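PDB 5O15: AmbC from Sorangium cellulosum, which contains a bifunctional dehydratase-cyclase domain of ambruticin biosynthesis, which probably dehydrates a polyketide intermediate and then closes it into a heterocycle. Local coordinates for residues V259-A264 / D268-S273; A216-L221 / P237-W242; E158-T163 / L222-G227. All blocks are in the same frame, centred on the assembly; numbering follows the deposited sequence. Where two conformers were deposited one is given.

In the fold
The three contacts lie in the second hotdog unit of a double hotdog fold. Contacts 2 and 3 share helix 211-225, using successive stretches of it. Along the chain, 158-163 comes first, then the helix with both its segments, then 237-242, and last the hairpin of contact 1. Contact 1 lies about 10 Å from contact 2 and about 15 Å from contact 3, centre to centre; contacts 2 and 3 are about 14 Å apart. V261 and L270 of the hairpin pack on L221, and P237 of contact 2 meets L222 of contact 3. Strands of all three contacts lie against helix 211-225, which gathers parts distant in sequence round one hotdog helix.

Contact 1 (V259-A264 / D268-S273); sequences VEVEDA and DQLAAS
E260 and S273 face each other as a hydrogen-bonded antiparallel pair, each backbone satisfying the other: E260 N donates to S273 O and S273 N to E260 O, both at 3.0 Å. V261 and A272 follow as a non-hydrogen-bonded pair, and E262 N then closes on A271 O at 2.8 Å with a fairly straight bond (163° at the hydrogen). Beyond this point the chains separate, and a water takes over: it accepts from A271 N at 2.9 Å and donates to E262 O at 2.7 Å, joining two backbone groups too far apart to bond directly. V261 O also accepts from the side chain of R188 (NH1).

A second water ties the side chains of the first pair, donating to E260 OE2 and, at 2.6 Å, to S273 OG. With chi1 at 65°, S273 OG sits between its own backbone N and carbonyl carbon, 3.4 Å from E260 CB. The other carboxylate oxygen of E260 forms a salt bridge with R258. V261 and A272 occupy the opposite face from E260 and S273. V259 CG1, anti to the backbone N (chi1 -179°), rests 3.7 Å from A272 CB, while V261 and L270 turn to L221 on helix 211-225. The arrangement is that of a beta hairpin with a water-bridged, opening end, packed against the helix of a hotdog fold.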
loop_
_atom_site.group_PDB
_atom_site.type_symbol
_atom_site.label_atom_id
_atom_site.label_comp_id
_atom_site.label_asym_id
_atom_site.label_seq_id
_atom_site.Cartn_x
_atom_site.Cartn_y
_atom_site.Cartn_z
ATOM N N VAL A 259 1.328 9.189 10.670
ATOM C CA VAL A 259 0.816 9.625 9.379
ATOM C C VAL A 259 0.623 11.128 9.498
ATOM O O VAL A 259 -0.255 11.599 10.224
ATOM C CB VAL A 259 -0.493 8.910 9.030
ATOM C CG1 VAL A 259 -0.983 9.373 7.670
ATOM C CG2 VAL A 259 -0.332 7.428 9.039
ATOM N N GLU A 260 1.432 11.885 8.777
ATOM C CA GLU A 260 1.416 13.337 8.839
ATOM C C GLU A 260 0.694 13.894 7.623
ATOM O O GLU A 260 1.173 13.757 6.491
ATOM C CB GLU A 260 2.826 13.899 8.948
ATOM C CG GLU A 260 2.828 15.400 9.093
ATOM C CD GLU A 260 4.084 15.921 9.742
ATOM O OE1 GLU A 260 3.967 16.714 10.703
ATOM O OE2 GLU A 260 5.182 15.518 9.322
ATOM N N VAL A 261 -0.463 14.502 7.875
ATOM C CA VAL A 261 -1.319 14.973 6.802
ATOM C C VAL A 261 -0.795 16.299 6.279
ATOM O O VAL A 261 -0.489 17.211 7.053
ATOM C CB VAL A 261 -2.768 15.084 7.293
ATOM C CG1 VAL A 261 -3.684 15.516 6.190
ATOM C CG2 VAL A 261 -3.207 13.754 7.850
ATOM N N GLU A 262 -0.675 16.388 4.956
ATOM C CA GLU A 262 -0.278 17.623 4.296
ATOM C C GLU A 262 -1.482 18.544 4.183
ATOM O O GLU A 262 -2.609 18.084 3.987
ATOM C CB GLU A 262 0.209 17.312 2.881
ATOM C CG GLU A 262 1.711 17.268 2.713
ATOM C CD GLU A 262 2.113 17.127 1.255
ATOM O OE1 GLU A 262 3.031 16.332 0.956
ATOM O OE2 GLU A 262 1.493 17.803 0.405
ATOM N N ASP A 263 -1.261 19.842 4.361
ATOM C CA ASP A 263 -2.334 20.801 4.127
ATOM C C ASP A 263 -2.786 20.705 2.675
ATOM O O ASP A 263 -1.989 20.903 1.755
ATOM C CB ASP A 263 -1.864 22.216 4.455
ATOM C CG ASP A 263 -1.671 22.437 5.948
ATOM O OD1 ASP A 263 -2.460 21.878 6.745
ATOM O OD2 ASP A 263 -0.731 23.167 6.327
ATOM N N ALA A 264 -4.068 20.397 2.474
ATOM C CA ALA A 264 -4.591 20.027 1.159
ATOM C C ALA A 264 -4.833 21.284 0.332
ATOM O O ALA A 264 -5.798 22.017 0.559
ATOM C CB ALA A 264 -5.872 19.212 1.314
ATOM N N ASP A 268 -10.201 17.933 -3.641
ATOM C CA ASP A 268 -10.559 16.565 -3.990
ATOM C C ASP A 268 -9.468 15.563 -3.634
ATOM O O ASP A 268 -9.614 14.373 -3.935
ATOM C CB ASP A 268 -10.890 16.474 -5.487
ATOM C CG ASP A 268 -12.009 17.413 -5.899
ATOM O OD1 ASP A 268 -12.896 17.683 -5.069
ATOM O OD2 ASP A 268 -12.007 17.885 -7.056
ATOM N N GLN A 269 -8.398 16.002 -2.972
ATOM C CA GLN A 269 -7.264 15.134 -2.697
ATOM C C GLN A 269 -6.890 15.156 -1.226
ATOM O O GLN A 269 -7.165 16.108 -0.496
ATOM C CB GLN A 269 -6.032 15.551 -3.482
ATOM C CG GLN A 269 -6.177 15.367 -4.954
ATOM C CD GLN A 269 -4.876 15.556 -5.682
ATOM O OE1 GLN A 269 -3.796 15.579 -5.087
ATOM N NE2 GLN A 269 -4.970 15.680 -6.982
ATOM N N LEU A 270 -6.240 14.075 -0.827
ATOM C CA LEU A 270 -5.668 13.877 0.491
ATOM C C LEU A 270 -4.220 13.476 0.275
ATOM O O LEU A 270 -3.918 12.708 -0.643
ATOM C CB LEU A 270 -6.431 12.740 1.193
ATOM C CG LEU A 270 -6.207 12.379 2.646
ATOM C CD1 LEU A 270 -6.439 13.575 3.541
ATOM C CD2 LEU A 270 -7.162 11.244 2.976
ATOM N N ALA A 271 -3.320 13.991 1.109
ATOM C CA ALA A 271 -1.900 13.692 0.968
ATOM C C ALA A 271 -1.283 13.606 2.353
ATOM O O ALA A 271 -1.659 14.354 3.254
ATOM C CB ALA A 271 -1.165 14.748 0.125
ATOM N N ALA A 272 -0.338 12.687 2.524
ATOM C CA ALA A 272 0.292 12.473 3.813
ATOM C C ALA A 272 1.617 11.745 3.611
ATOM O O ALA A 272 1.837 11.093 2.598
ATOM C CB ALA A 272 -0.618 11.657 4.724
ATOM N N SER A 273 2.482 11.829 4.621
ATOM C CA SER A 273 3.642 10.960 4.767
ATOM C C SER A 273 3.308 9.864 5.766
ATOM O O SER A 273 2.427 10.027 6.628
ATOM C CB SER A 273 4.874 11.743 5.264
ATOM O OG SER A 273 4.650 12.250 6.580
HETATM O O HOH W 1 5.827 14.563 6.926
HETATM O O HOH W 2 -4.221 16.349 2.623
#

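Contact 2 (A216-L221 / P237-W242); sequences AALQAL and PMPFAW
L218 divides its two methyl groups between P239 and W242. CD1 lies 3.9 Å from CG of the P239 ring, and CD2 lies 4.1 Å from CH2, at the far end of the W242 indole. The leucine and tryptophan side chains reach for each other from opposite directions, the methyl meeting the indole at a slant. L218 has CG anti to the carbonyl carbon (chi1 -54°), which carries its branch out from the helix into the angle between the two rings. All of this is apolar packing.

P239 and W242 stand three residues apart and would point to opposite faces of a regular strand; the classic beta bulge between them, where F240 and A241 both face R291, probably shifts the alternation, which would help the W242 ring as well as P239 to reach L218. Helix 211-225 is the one that the sheet of the second hotdog wraps around, and strand 236-247 lies beside strand 79-85 of the first, pairing through W242 with L83 and F240 with I85. Outside this first shell, F290 touches L218 and P239 and meets the W242 ring edge-to-face. T62 of helix 61-75 touches both L218 and W242, and I274 packs on L218 from strand 269-277.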
loop_
_atom_site.group_PDB
_atom_site.type_symbol
_atom_site.label_atom_id
_atom_site.label_comp_id
_atom_site.label_asym_id
_atom_site.label_seq_id
_atom_site.Cartn_x
_atom_site.Cartn_y
_atom_site.Cartn_z
ATOM N N ALA A 216 -3.381 -0.547 6.542
ATOM C CA ALA A 216 -3.887 -0.123 7.847
ATOM C C ALA A 216 -3.470 1.297 8.186
ATOM O O ALA A 216 -4.203 2.006 8.882
ATOM C CB ALA A 216 -3.467 -1.136 8.913
ATOM N N ALA A 217 -2.295 1.746 7.720
ATOM C CA ALA A 217 -1.951 3.143 7.918
ATOM C C ALA A 217 -2.930 4.060 7.197
ATOM O O ALA A 217 -3.311 5.122 7.718
ATOM C CB ALA A 217 -0.525 3.408 7.474
ATOM N N LEU A 218 -3.345 3.661 5.986
ATOM C CA LEU A 218 -4.367 4.404 5.255
ATOM C C LEU A 218 -5.711 4.361 5.975
ATOM O O LEU A 218 -6.421 5.372 6.023
ATOM C CB LEU A 218 -4.518 3.849 3.837
ATOM C CG LEU A 218 -3.242 3.762 2.999
ATOM C CD1 LEU A 218 -3.605 3.252 1.619
ATOM C CD2 LEU A 218 -2.544 5.097 2.974
ATOM N N GLN A 219 -6.083 3.202 6.529
ATOM C CA GLN A 219 -7.321 3.104 7.303
ATOM C C GLN A 219 -7.307 4.093 8.462
ATOM O O GLN A 219 -8.327 4.717 8.764
ATOM C CB GLN A 219 -7.491 1.686 7.842
ATOM C CG GLN A 219 -7.708 0.603 6.798
ATOM C CD GLN A 219 -7.351 -0.756 7.337
ATOM O OE1 GLN A 219 -7.559 -1.025 8.525
ATOM N NE2 GLN A 219 -6.780 -1.618 6.484
ATOM N N ALA A 220 -6.167 4.209 9.155
ATOM C CA ALA A 220 -6.099 5.117 10.295
ATOM C C ALA A 220 -6.322 6.548 9.845
ATOM O O ALA A 220 -7.059 7.308 10.490
ATOM C CB ALA A 220 -4.743 4.967 10.984
ATOM N N LEU A 221 -5.677 6.937 8.743
ATOM C CA LEU A 221 -5.880 8.251 8.175
ATOM C C LEU A 221 -7.342 8.488 7.806
ATOM O O LEU A 221 -7.917 9.532 8.123
ATOM C CB LEU A 221 -4.990 8.378 6.951
ATOM C CG LEU A 221 -5.216 9.636 6.136
ATOM C CD1 LEU A 221 -4.950 10.867 6.988
ATOM C CD2 LEU A 221 -4.324 9.645 4.955
ATOM N N PRO A 237 -11.571 8.367 -0.583
ATOM C CA PRO A 237 -10.267 8.675 -1.221
ATOM C C PRO A 237 -9.566 7.394 -1.620
ATOM O O PRO A 237 -9.385 6.489 -0.808
ATOM C CB PRO A 237 -9.491 9.405 -0.123
ATOM C CG PRO A 237 -10.550 9.885 0.853
ATOM C CD PRO A 237 -11.632 8.846 0.813
ATOM N N MET A 238 -9.059 7.377 -2.862
ATOM C CA MET A 238 -8.379 6.245 -3.464
ATOM C C MET A 238 -6.933 6.653 -3.755
ATOM O O MET A 238 -6.698 7.666 -4.433
ATOM C CB MET A 238 -9.022 5.930 -4.826
ATOM C CG MET A 238 -10.451 5.544 -4.855
ATOM S SD MET A 238 -10.584 3.786 -4.742
ATOM C CE MET A 238 -9.635 3.047 -6.066
ATOM N N PRO A 239 -5.950 5.896 -3.286
ATOM C CA PRO A 239 -4.548 6.233 -3.583
ATOM C C PRO A 239 -4.284 6.225 -5.077
ATOM O O PRO A 239 -4.699 5.306 -5.783
ATOM C CB PRO A 239 -3.775 5.087 -2.938
ATOM C CG PRO A 239 -4.724 4.523 -1.897
ATOM C CD PRO A 239 -6.074 4.669 -2.479
ATOM N N PHE A 240 -3.575 7.255 -5.564
ATOM C CA PHE A 240 -3.132 7.255 -6.947
ATOM C C PHE A 240 -1.636 7.455 -7.126
ATOM O O PHE A 240 -1.132 7.187 -8.217
ATOM C CB PHE A 240 -3.902 8.273 -7.806
ATOM C CG PHE A 240 -3.624 9.706 -7.459
ATOM C CD1 PHE A 240 -2.599 10.398 -8.084
ATOM C CD2 PHE A 240 -4.408 10.358 -6.528
ATOM C CE1 PHE A 240 -2.344 11.704 -7.770
ATOM C CE2 PHE A 240 -4.167 11.668 -6.208
ATOM C CZ PHE A 240 -3.128 12.347 -6.836
ATOM N N ALA A 241 -0.904 7.853 -6.090
ATOM C CA ALA A 241 0.522 8.076 -6.236
ATOM C C ALA A 241 1.222 7.946 -4.901
ATOM O O ALA A 241 0.662 8.295 -3.858
ATOM C CB ALA A 241 0.832 9.434 -6.849
ATOM N N TRP A 242 2.442 7.439 -4.948
ATOM C CA TRP A 242 3.326 7.296 -3.814
ATOM C C TRP A 242 4.691 7.833 -4.208
ATOM O O TRP A 242 5.107 7.735 -5.378
ATOM C CB TRP A 242 3.498 5.832 -3.423
ATOM C CG TRP A 242 2.260 5.140 -3.001
ATOM C CD1 TRP A 242 1.251 4.687 -3.793
ATOM C CD2 TRP A 242 1.887 4.819 -1.657
ATOM N NE1 TRP A 242 0.286 4.087 -3.031
ATOM C CE2 TRP A 242 0.655 4.144 -1.716
ATOM C CE3 TRP A 242 2.512 5.000 -0.429
ATOM C CZ2 TRP A 242 0.002 3.689 -0.585
ATOM C CZ3 TRP A 242 1.870 4.541 0.710
ATOM C CH2 TRP A 242 0.611 3.900 0.626
#

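Contact 3 (E158-T163 / L222-G227); sequences EPVDVT and LRAELG
The C-terminal end of the hotdog helix 211-225 meets the short outer strand 158-160 and the turn after it, where V160 and V162 pack on A224 and R223. V160 CG1, anti to its own amide nitrogen (chi1 175°), points at the helix backbone and lies 3.9 Å from A224 CA, with A224 CB only slightly farther off at 4.2 Å.

R223 runs out alongside V162, extended from CG to NE, its CD 4.3 Å from V162 CB. The V162 carbonyl oxygen sits over one face of the guanidinium, 3.3 Å from NH1, but the angle is too poor for a hydrogen bond. Water does the bridging instead: it meets the guanidinium edge in plane, accepts from NH1 at 3.1 Å and donates to D161 O at 2.8 Å. NH2 is engaged in a salt bridge with D170. A methionine in place of R223 would probably leave D170 without its salt-bridge partner and the water at D161 O without its NH1 donor.

The turn is shaped from within by D161, whose OD1 accepts both T163 N, from above the carboxylate plane, and T163 OG1, on its syn side at 2.6 Å. This is an Asx turn leading out of an edge strand, here laid against the last turn of the helix at the heart of a hotdog fold.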
loop_
_atom_site.group_PDB
_atom_site.type_symbol
_atom_site.label_atom_id
_atom_site.label_comp_id
_atom_site.label_asym_id
_atom_site.label_seq_id
_atom_site.Cartn_x
_atom_site.Cartn_y
_atom_site.Cartn_z
ATOM N N GLU A 158 -5.203 13.473 21.113
ATOM C CA GLU A 158 -6.620 13.237 21.286
ATOM C C GLU A 158 -6.984 11.915 20.632
ATOM O O GLU A 158 -6.471 11.611 19.552
ATOM C CB GLU A 158 -7.436 14.354 20.627
ATOM C CG GLU A 158 -7.509 15.613 21.456
ATOM C CD GLU A 158 -8.382 15.429 22.691
ATOM O OE1 GLU A 158 -9.274 14.553 22.661
ATOM O OE2 GLU A 158 -8.185 16.146 23.694
ATOM N N PRO A 159 -7.816 11.093 21.247
ATOM C CA PRO A 159 -8.161 9.803 20.641
ATOM C C PRO A 159 -8.925 9.959 19.339
ATOM O O PRO A 159 -9.758 10.860 19.191
ATOM C CB PRO A 159 -9.025 9.124 21.706
ATOM C CG PRO A 159 -8.792 9.859 22.902
ATOM C CD PRO A 159 -8.421 11.243 22.579
ATOM N N VAL A 160 -8.662 9.038 18.423
ATOM C CA VAL A 160 -9.491 8.798 17.258
ATOM C C VAL A 160 -10.205 7.481 17.525
ATOM O O VAL A 160 -9.553 6.452 17.724
ATOM C CB VAL A 160 -8.636 8.718 15.989
ATOM C CG1 VAL A 160 -9.494 8.335 14.800
ATOM C CG2 VAL A 160 -7.927 10.048 15.734
ATOM N N ASP A 161 -11.527 7.493 17.529
ATOM C CA ASP A 161 -12.272 6.285 17.866
ATOM C C ASP A 161 -12.283 5.382 16.635
ATOM O O ASP A 161 -13.042 5.595 15.692
ATOM C CB ASP A 161 -13.684 6.655 18.285
ATOM C CG ASP A 161 -14.509 5.460 18.631
ATOM O OD1 ASP A 161 -14.034 4.314 18.555
ATOM O OD2 ASP A 161 -15.671 5.676 19.029
ATOM N N VAL A 162 -11.453 4.346 16.650
ATOM C CA VAL A 162 -11.342 3.496 15.464
ATOM C C VAL A 162 -12.531 2.563 15.323
ATOM O O VAL A 162 -12.681 1.946 14.265
ATOM C CB VAL A 162 -9.999 2.749 15.433
ATOM C CG1 VAL A 162 -8.858 3.740 15.530
ATOM C CG2 VAL A 162 -9.943 1.713 16.539
ATOM N N THR A 163 -13.390 2.462 16.344
ATOM C CA THR A 163 -14.603 1.672 16.242
ATOM C C THR A 163 -15.776 2.473 15.690
ATOM O O THR A 163 -16.812 1.887 15.368
ATOM C CB THR A 163 -14.988 1.108 17.634
ATOM O OG1 THR A 163 -15.499 2.158 18.463
ATOM C CG2 THR A 163 -13.783 0.499 18.341
ATOM N N LEU A 222 -7.962 7.535 7.127
ATOM C CA LEU A 222 -9.343 7.720 6.707
ATOM C C LEU A 222 -10.287 7.779 7.898
ATOM O O LEU A 222 -11.235 8.563 7.900
ATOM C CB LEU A 222 -9.748 6.606 5.752
ATOM C CG LEU A 222 -9.066 6.612 4.392
ATOM C CD1 LEU A 222 -9.444 5.381 3.578
ATOM C CD2 LEU A 222 -9.365 7.886 3.623
ATOM N N ARG A 223 -10.066 6.956 8.920
ATOM C CA ARG A 223 -10.940 7.020 10.076
ATOM C C ARG A 223 -10.811 8.349 10.791
ATOM O O ARG A 223 -11.799 8.879 11.306
ATOM C CB ARG A 223 -10.672 5.848 11.016
ATOM C CG ARG A 223 -11.162 4.533 10.424
ATOM C CD ARG A 223 -10.972 3.340 11.328
ATOM N NE ARG A 223 -11.476 2.137 10.713
ATOM C CZ ARG A 223 -12.755 1.803 10.584
ATOM N NH1 ARG A 223 -13.721 2.503 11.153
ATOM N NH2 ARG A 223 -13.071 0.737 9.874
ATOM N N ALA A 224 -9.623 8.921 10.799
ATOM C CA ALA A 224 -9.449 10.246 11.368
ATOM C C ALA A 224 -10.111 11.316 10.502
ATOM O O ALA A 224 -10.790 12.203 11.014
ATOM C CB ALA A 224 -7.949 10.507 11.536
ATOM N N GLU A 225 -9.960 11.233 9.190
ATOM C CA GLU A 225 -10.456 12.278 8.287
ATOM C C GLU A 225 -11.954 12.186 7.975
ATOM O O GLU A 225 -12.571 13.221 7.689
ATOM C CB GLU A 225 -9.680 12.242 6.980
ATOM C CG GLU A 225 -8.269 12.716 7.159
ATOM C CD GLU A 225 -8.182 14.234 7.146
ATOM O OE1 GLU A 225 -8.891 14.857 6.325
ATOM O OE2 GLU A 225 -7.425 14.804 7.960
ATOM N N LEU A 226 -12.537 10.985 7.966
ATOM C CA LEU A 226 -13.946 10.767 7.639
ATOM C C LEU A 226 -14.792 10.589 8.892
ATOM O O LEU A 226 -15.964 10.182 8.807
ATOM C CB LEU A 226 -14.076 9.544 6.725
ATOM C CG LEU A 226 -13.810 9.769 5.227
ATOM C CD1 LEU A 226 -12.425 10.353 4.921
ATOM C CD2 LEU A 226 -14.005 8.475 4.459
ATOM N N GLY A 227 -14.237 10.902 10.049
ATOM C CA GLY A 227 -14.822 10.614 11.317
ATOM C C GLY A 227 -15.533 11.800 11.930
ATOM O O GLY A 227 -16.070 12.676 11.239
HETATM O O HOH W 3 -13.524 5.018 13.005
#